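Local coordinates for protein mannose recognizing lectin (Marasmius oreades, PDB 4TKC) that recognises mannose and probably serves as a carbohydrate-binding fungal lectin of the bulb-type family, at residues 33-36 with 37-41. Numbering follows the deposited sequence.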
loop_
_atom_site.group_PDB
_atom_site.type_symbol
_atom_site.label_atom_id
_atom_site.label_comp_id
_atom_site.label_asym_id
_atom_site.label_seq_id
_atom_site.Cartn_x
_atom_site.Cartn_y
_atom_site.Cartn_z
ATOM N N ARG A 33 -5.208 -12.006 -2.305
ATOM C CA ARG A 33 -6.235 -10.983 -2.102
ATOM C C ARG A 33 -6.417 -10.641 -0.646
ATOM O O ARG A 33 -6.416 -11.519 0.222
ATOM C CB ARG A 33 -7.589 -11.592 -2.520
ATOM C CG ARG A 33 -7.684 -12.151 -3.907
ATOM C CD ARG A 33 -8.975 -12.944 -4.083
ATOM N NE ARG A 33 -9.030 -13.448 -5.450
ATOM C CZ ARG A 33 -9.982 -14.220 -5.953
ATOM N NH1 ARG A 33 -10.962 -14.689 -5.168
ATOM N NH2 ARG A 33 -9.913 -14.555 -7.248
ATOM N N VAL A 34 -6.750 -9.366 -0.386
ATOM C CA VAL A 34 -7.378 -9.005 0.878
ATOM C C VAL A 34 -8.823 -8.591 0.549
ATOM O O VAL A 34 -9.048 -7.737 -0.329
ATOM C CB VAL A 34 -6.623 -7.861 1.583
ATOM C CG1 VAL A 34 -7.328 -7.434 2.875
ATOM C CG2 VAL A 34 -5.194 -8.277 1.897
ATOM N N THR A 35 -9.790 -9.317 1.126
ATOM C CA THR A 35 -11.185 -9.213 0.683
ATOM C C THR A 35 -11.959 -8.194 1.489
ATOM O O THR A 35 -11.585 -7.868 2.625
ATOM C CB THR A 35 -11.922 -10.576 0.685
ATOM O OG1 THR A 35 -12.266 -10.940 2.016
ATOM C CG2 THR A 35 -11.050 -11.688 0.037
ATOM N N ASP A 36 -13.071 -7.739 0.917
ATOM C CA ASP A 36 -13.963 -6.812 1.639
ATOM C C ASP A 36 -14.553 -7.504 2.872
ATOM O O ASP A 36 -14.909 -6.846 3.833
ATOM C CB ASP A 36 -15.093 -6.303 0.739
ATOM C CG ASP A 36 -14.590 -5.420 -0.414
ATOM O OD1 ASP A 36 -13.604 -4.681 -0.221
ATOM O OD2 ASP A 36 -15.204 -5.443 -1.500
ATOM N N GLU A 37 -14.582 -8.843 2.853
ATOM C CA GLU A 37 -15.044 -9.635 3.988
ATOM C C GLU A 37 -13.923 -9.781 5.055
ATOM O O GLU A 37 -14.126 -10.417 6.080
ATOM C CB GLU A 37 -15.546 -11.026 3.513
ATOM C CG GLU A 37 -16.781 -10.987 2.605
ATOM C CD GLU A 37 -16.506 -10.391 1.217
ATOM O OE1 GLU A 37 -15.441 -10.686 0.624
ATOM O OE2 GLU A 37 -17.389 -9.683 0.677
ATOM N N GLY A 38 -12.770 -9.140 4.829
ATOM C CA GLY A 38 -11.649 -9.195 5.771
ATOM C C GLY A 38 -10.905 -10.521 5.792
ATOM O O GLY A 38 -10.231 -10.862 6.770
ATOM N N ASN A 39 -10.928 -11.211 4.659
ATOM C CA ASN A 39 -10.109 -12.396 4.556
ATOM C C ASN A 39 -8.860 -12.208 3.709
ATOM O O ASN A 39 -8.829 -11.366 2.813
ATOM C CB ASN A 39 -10.920 -13.587 4.021
ATOM C CG ASN A 39 -12.135 -13.868 4.877
ATOM O OD1 ASN A 39 -12.060 -13.784 6.096
ATOM N ND2 ASN A 39 -13.279 -14.070 4.250
ATOM N N ILE A 40 -7.819 -12.962 4.047
ATOM C CA ILE A 40 -6.557 -12.955 3.324
ATOM C C ILE A 40 -6.442 -14.303 2.580
ATOM O O ILE A 40 -6.431 -15.380 3.201
ATOM C CB ILE A 40 -5.353 -12.796 4.262
ATOM C CG1 ILE A 40 -5.505 -11.525 5.117
ATOM C CG2 ILE A 40 -4.066 -12.726 3.470
ATOM C CD1 ILE A 40 -4.488 -11.434 6.226
ATOM N N GLN A 41 -6.485 -14.228 1.251
ATOM C CA GLN A 41 -6.726 -15.471 0.468
ATOM C C GLN A 41 -5.868 -15.521 -0.779
ATOM O O GLN A 41 -5.768 -14.561 -1.542
ATOM C CB GLN A 41 -8.202 -15.539 0.078
ATOM C CG GLN A 41 -9.134 -15.507 1.268
ATOM C CD GLN A 41 -10.582 -15.668 0.885
ATOM O OE1 GLN A 41 -11.025 -15.166 -0.138
ATOM N NE2 GLN A 41 -11.332 -16.416 1.706
HETATM O O HOH W 1 -11.754 -14.391 -2.614
HETATM O O HOH W 2 -13.523 -13.338 1.426
#
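Thr35 lays its methyl CG2 against the amide end of Gln41, 3.5 Å from OE1, the two side chains crossing at about a right angle, while its hydroxyl turns into the bend of the chain. With OG1 set between the backbone N and the carbonyl carbon (chi1 76°), the oxygen faces the backbone amides that follow it: Asn39 N donates to Thr35 OG1 over 3.0 Å, and Glu37 N adds a weak bond. A water lies 2.8 Å from Thr35 OG1, so one good amide bond, one weak amide bond and one water meet at this oxygen. Asn39 ND2 donates to the water, whose links to Glu37 OE1 and Gln41 OE1 are weak; Asn39 OD1 accepts from Gly55 N. The connection is a beta hairpin between strands 30-34 and 40-44, the inner pair of one of three four-stranded antiparallel sheets that build the beta-prism II fold of bulb-type lectins. Thr35 to Gly38 form a type I turn, closed by Gly38 N to Thr35 O at 2.8 Å; this donor stands well above the carbonyl plane. Gly38 then adopts a positive phi (73°), and Thr35 N bonds to Asn39 O, making a 3:5 hairpin of type I turn plus G1 bulge. Arg33 and Gln41 make the hydrogen-bonded pair, Val34 and Ile40 the non-hydrogen-bonded one, whose side chains lie on the face opposite Arg33 and Gln41 and both touch Val61. A second water, at the edge of the Arg33 guanidinium and in its plane, accepts from NH1 and donates to Gln41 OE1, 2.7 Å from each. Salt bridges to Glu31 and Asp46 hold the rest of that guanidinium, and Asp54 accepts from Gln41 NE2.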